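Local coordinates for WipB (Legionella pneumophila, PDB 5NNY), which is a translocated effector that acts as a Ser/Thr phosphatase and targets the host lysosomal nutrient-sensing machinery, represented here by its phosphatase domain, at residues L259-H262 with D263-Y266; E272-S276 with T277-V281. All coordinates share one frame; numbering follows the deposited sequence. Where two conformers were deposited one is given.

Contact 1 of 2, residues L259-H262 with D263-Y266; sequences LYTH and DMMY
The N-terminal start of helix 262-270 is where Thr-261, at the N-cap position, meets Asp-263, Met-264 and Met-265. Its hydroxyl makes no capping bond to the helix backbone; Thr-261 OG1 instead donates to Asp-263 OD1 at 2.5 Å, so short that the bond's exact length is doubtful. Asp-263 presents that oxygen because CG lies between the backbone N and the carbonyl carbon (chi1 60°), while OD2 forms a salt bridge with Arg-267 one turn on. Met-264, extended beyond CG, runs back obliquely past the Thr-261 side chain: its CG is 3.5 Å from Thr-261 OG1, and its SD accepts a weak but nearly straight bond from Thr-261 N (3.4 Å, 165° at the hydrogen).

This turn belongs to a phosphatase domain of the calcineurin-like phosphoesterase clan. The helix opens with weak bonds from Met-264 N and Met-265 N to Thr-261 O before Tyr-266 N meets His-262 O at 3.0 Å, the first clear i to i+4 bond. The Tyr-266 ring lies obliquely beside the same carbonyl, and Tyr-266 CD2 lies 3.1 Å from His-262 O; the tyrosine OH bonds to Asn-154.

Tyr-260 packs on both methionines. Its CB lies against Met-264 SD, and Tyr-260 CD1 is 4.0 Å from Met-265 CG. The Met-265 thioether, bent at both chi2 and chi3, makes a Met-aromatic contact, with Met-265 SD 5.0 Å from the Tyr-260 ring centroid and 32° off the ring normal. Tyr-260 OH and His-262 NE2 both bond to Glu-135 OE2, tying this start to helix 128-138.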
loop_
_atom_site.group_PDB
_atom_site.type_symbol
_atom_site.label_atom_id
_atom_site.label_comp_id
_atom_site.label_asym_id
_atom_site.label_seq_id
_atom_site.Cartn_x
_atom_site.Cartn_y
_atom_site.Cartn_z
ATOM N N LEU A 259 -1.462 -6.918 -14.994
ATOM C CA LEU A 259 -1.440 -5.555 -15.525
ATOM C C LEU A 259 -0.041 -5.053 -15.874
ATOM O O LEU A 259 0.084 -3.891 -16.271
ATOM C CB LEU A 259 -2.098 -4.596 -14.540
ATOM C CG LEU A 259 -3.577 -4.899 -14.273
ATOM C CD1 LEU A 259 -4.110 -4.065 -13.105
ATOM C CD2 LEU A 259 -4.411 -4.627 -15.533
ATOM N N TYR A 260 0.984 -5.901 -15.759
ATOM C CA TYR A 260 2.380 -5.537 -15.987
ATOM C C TYR A 260 3.146 -6.827 -16.255
ATOM O O TYR A 260 2.698 -7.922 -15.901
ATOM C CB TYR A 260 2.987 -4.802 -14.776
ATOM C CG TYR A 260 2.936 -5.658 -13.512
ATOM C CD1 TYR A 260 3.937 -6.586 -13.241
ATOM C CD2 TYR A 260 1.880 -5.541 -12.594
ATOM C CE1 TYR A 260 3.906 -7.390 -12.100
ATOM C CE2 TYR A 260 1.845 -6.336 -11.439
ATOM C CZ TYR A 260 2.853 -7.259 -11.207
ATOM O OH TYR A 260 2.830 -8.050 -10.074
ATOM N N THR A 261 4.336 -6.690 -16.828
ATOM C CA THR A 261 5.274 -7.808 -16.865
ATOM C C THR A 261 6.526 -7.412 -16.094
ATOM O O THR A 261 6.763 -6.234 -15.827
ATOM C CB THR A 261 5.603 -8.215 -18.308
ATOM O OG1 THR A 261 6.223 -7.121 -18.977
ATOM C CG2 THR A 261 4.338 -8.588 -19.057
ATOM N N HIS A 262 7.319 -8.410 -15.698
ATOM C CA HIS A 262 8.438 -8.099 -14.816
ATOM C C HIS A 262 9.516 -7.279 -15.525
ATOM O O HIS A 262 10.229 -6.510 -14.877
ATOM C CB HIS A 262 9.010 -9.381 -14.211
ATOM C CG HIS A 262 8.094 -10.016 -13.202
ATOM N ND1 HIS A 262 7.548 -11.272 -13.363
ATOM C CD2 HIS A 262 7.609 -9.549 -12.027
ATOM C CE1 HIS A 262 6.784 -11.560 -12.322
ATOM N NE2 HIS A 262 6.799 -10.528 -11.500
ATOM N N ASP A 263 9.638 -7.403 -16.844
ATOM C CA ASP A 263 10.606 -6.564 -17.550
ATOM C C ASP A 263 10.241 -5.084 -17.416
ATOM O O ASP A 263 11.120 -4.211 -17.356
ATOM C CB ASP A 263 10.705 -6.988 -19.021
ATOM C CG ASP A 263 9.384 -6.867 -19.768
ATOM O OD1 ASP A 263 8.521 -7.767 -19.635
ATOM O OD2 ASP A 263 9.204 -5.864 -20.503
ATOM N N MET A 264 8.941 -4.785 -17.380
ATOM C CA MET A 264 8.509 -3.403 -17.161
ATOM C C MET A 264 8.974 -2.896 -15.806
ATOM O O MET A 264 9.306 -1.718 -15.650
ATOM C CB MET A 264 6.990 -3.296 -17.257
ATOM C CG MET A 264 6.385 -3.651 -18.582
ATOM S SD MET A 264 4.607 -3.637 -18.350
ATOM C CE MET A 264 4.001 -4.472 -19.807
ATOM N N MET A 265 8.989 -3.768 -14.806
ATOM C CA MET A 265 9.339 -3.321 -13.461
ATOM C C MET A 265 10.848 -3.155 -13.307
ATOM O O MET A 265 11.313 -2.257 -12.590
ATOM C CB MET A 265 8.772 -4.309 -12.424
ATOM C CG MET A 265 7.262 -4.473 -12.550
ATOM S SD MET A 265 6.404 -2.885 -12.428
ATOM C CE MET A 265 6.217 -2.744 -10.650
ATOM N N TYR A 266 11.638 -3.996 -13.972
ATOM C CA TYR A 266 13.083 -3.770 -13.959
ATOM C C TYR A 266 13.419 -2.437 -14.621
ATOM O O TYR A 266 14.217 -1.648 -14.103
ATOM C CB TYR A 266 13.824 -4.894 -14.682
ATOM C CG TYR A 266 13.905 -6.203 -13.918
ATOM C CD1 TYR A 266 14.761 -6.330 -12.825
ATOM C CD2 TYR A 266 13.165 -7.317 -14.316
ATOM C CE1 TYR A 266 14.858 -7.520 -12.125
ATOM C CE2 TYR A 266 13.264 -8.536 -13.614
ATOM C CZ TYR A 266 14.109 -8.617 -12.520
ATOM O OH TYR A 266 14.224 -9.795 -11.811
#

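Contact 2 of 2, residues E272-S276 with T277-V281; sequences EHLNS and TDEVV
Ser-276 and Glu-279 grip each other twice across a single 3-10 turn, residues 277-279, which leads into helix 280-286 of the phosphoesterase domain. Of the two bonds, one is purely backbone: Glu-279 N donates to Ser-276 O at 2.9 Å, the i to i+3 spacing of a 3-10 turn. Val-280 N repeats the same spacing more loosely, 3.3 Å from Thr-277 O.

A hydroxyl-carboxylate pair lies at the exposed side, where Asp-278 is found. It rests on one of two deposited conformers of Ser-276 and is therefore doubtful; in that conformer Ser-276 OG donates to Asp-278 OD1 at 2.7 Å, approaching nearly in line with the oxygen's C-O bond.

The apolar part comes mainly from Leu-274, whose side chain crosses that of Glu-279 at about a right angle, Leu-274 CB to Glu-279 CB 4.0 Å. Beyond it the leucine packs on Ala-282 and Ala-283 of the following helix.

The second bond runs from backbone to side chain. Glu-279 CG sits beside its own backbone N, and the chain is extended beyond it (chi2 178°), which carries the carboxylate back along the loop. OE1 of this buried acid is bound by Arg-267 in a salt bridge and OE2 by a backbone amide, which should restrict the group's rotation. Glu-279 OE2 accepts from Ser-276 N at 3.1 Å, on the anti side and 24° out of the carboxylate plane.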
loop_
_atom_site.group_PDB
_atom_site.type_symbol
_atom_site.label_atom_id
_atom_site.label_comp_id
_atom_site.label_asym_id
_atom_site.label_seq_id
_atom_site.Cartn_x
_atom_site.Cartn_y
_atom_site.Cartn_z
ATOM N N GLU A 272 13.915 4.153 -16.554
ATOM C CA GLU A 272 13.707 4.313 -17.982
ATOM C C GLU A 272 12.311 4.826 -18.287
ATOM O O GLU A 272 11.430 4.850 -17.430
ATOM C CB GLU A 272 13.915 2.986 -18.706
ATOM C CG GLU A 272 15.288 2.439 -18.513
ATOM C CD GLU A 272 15.503 1.149 -19.242
ATOM O OE1 GLU A 272 14.733 0.843 -20.177
ATOM O OE2 GLU A 272 16.446 0.443 -18.856
ATOM N N HIS A 273 12.136 5.249 -19.540
ATOM C CA HIS A 273 10.821 5.530 -20.105
ATOM C C HIS A 273 9.986 4.259 -20.206
ATOM O O HIS A 273 10.494 3.174 -20.496
ATOM C CB HIS A 273 10.947 6.129 -21.505
ATOM C CG HIS A 273 11.751 7.387 -21.561
ATOM N ND1 HIS A 273 12.180 7.938 -22.749
ATOM C CD2 HIS A 273 12.204 8.203 -20.581
ATOM C CE1 HIS A 273 12.867 9.038 -22.498
ATOM N NE2 HIS A 273 12.897 9.220 -21.190
ATOM N N LEU A 274 8.678 4.408 -19.998
ATOM C CA LEU A 274 7.722 3.317 -20.175
ATOM C C LEU A 274 6.603 3.826 -21.085
ATOM O O LEU A 274 5.470 4.024 -20.646
ATOM C CB LEU A 274 7.186 2.836 -18.830
ATOM C CG LEU A 274 8.283 2.307 -17.909
ATOM C CD1 LEU A 274 7.726 2.032 -16.525
ATOM C CD2 LEU A 274 8.925 1.041 -18.495
ATOM N N ASN A 275 6.937 4.029 -22.365
ATOM C CA ASN A 275 6.054 4.758 -23.273
ATOM C C ASN A 275 4.997 3.891 -23.949
ATOM O O ASN A 275 4.038 4.443 -24.498
ATOM C CB ASN A 275 6.883 5.468 -24.354
ATOM C CG ASN A 275 7.579 6.708 -23.831
ATOM O OD1 ASN A 275 7.038 7.431 -23.009
ATOM N ND2 ASN A 275 8.788 6.952 -24.303
ATOM N N SER A 276 5.153 2.568 -23.927
ATOM C CA SER A 276 4.204 1.683 -24.591
ATOM C C SER A 276 2.907 1.597 -23.796
ATOM O O SER A 276 2.917 1.611 -22.563
ATOM C CB SER A 276 4.816 0.290 -24.769
ATOM O OG SER A 276 4.075 -0.483 -25.693
ATOM N N THR A 277 1.785 1.488 -24.513
ATOM C CA THR A 277 0.472 1.565 -23.872
ATOM C C THR A 277 0.301 0.490 -22.803
ATOM O O THR A 277 -0.280 0.737 -21.737
ATOM C CB THR A 277 -0.621 1.448 -24.932
ATOM O OG1 THR A 277 -0.482 2.527 -25.860
ATOM C CG2 THR A 277 -1.989 1.515 -24.305
ATOM N N ASP A 278 0.834 -0.702 -23.058
ATOM C CA ASP A 278 0.685 -1.815 -22.123
ATOM C C ASP A 278 1.471 -1.609 -20.831
ATOM O O ASP A 278 1.247 -2.342 -19.853
ATOM C CB ASP A 278 1.104 -3.140 -22.786
ATOM C CG ASP A 278 2.560 -3.151 -23.247
ATOM O OD1 ASP A 278 3.041 -2.117 -23.763
ATOM O OD2 ASP A 278 3.218 -4.206 -23.107
ATOM N N GLU A 279 2.373 -0.639 -20.804
ATOM C CA GLU A 279 3.239 -0.378 -19.663
ATOM C C GLU A 279 2.686 0.697 -18.736
ATOM O O GLU A 279 3.386 1.114 -17.803
ATOM C CB GLU A 279 4.630 0.045 -20.151
ATOM C CG GLU A 279 5.271 -0.940 -21.125
ATOM C CD GLU A 279 6.641 -0.485 -21.647
ATOM O OE1 GLU A 279 7.603 -1.277 -21.556
ATOM O OE2 GLU A 279 6.756 0.661 -22.138
ATOM N N VAL A 280 1.460 1.161 -18.971
ATOM C CA VAL A 280 0.999 2.391 -18.315
ATOM C C VAL A 280 0.821 2.184 -16.808
ATOM O O VAL A 280 1.037 3.105 -16.012
ATOM C CB VAL A 280 -0.289 2.914 -18.979
ATOM C CG1 VAL A 280 -1.484 2.001 -18.700
ATOM C CG2 VAL A 280 -0.569 4.346 -18.514
ATOM N N VAL A 281 0.475 0.966 -16.377
ATOM C CA VAL A 281 0.405 0.726 -14.935
ATOM C C VAL A 281 1.806 0.787 -14.330
ATOM O O VAL A 281 2.030 1.440 -13.310
ATOM C CB VAL A 281 -0.298 -0.615 -14.627
ATOM C CG1 VAL A 281 -0.235 -0.929 -13.131
ATOM C CG2 VAL A 281 -1.762 -0.574 -15.054
#

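Overall arrangement
Contacts 1 and 2 follow in series, with centres about 9 Å apart, and each forms the entrance to a short helix: 262-270 for contact 1, 280-286 for contact 2. Both are partly buried and lie far from the chain's centre, about 18 and 21 Å from it to their own centres. Contact 1 mixes sulfur, aromatic and backbone contacts with the Thr-261 to Asp-263 hydroxyl-carboxylate pair and faces helices 128-138 and 150-153; contact 2 relies on carboxylates and backbone amides, beside helix 214-224. They touch chiefly through Met-264, whose SD lies 3.8 Å from Glu-279 CA. Arg-267 joins them electrostatically, since its NH1 makes salt bridges with Asp-263 of contact 1 and Glu-279 of contact 2.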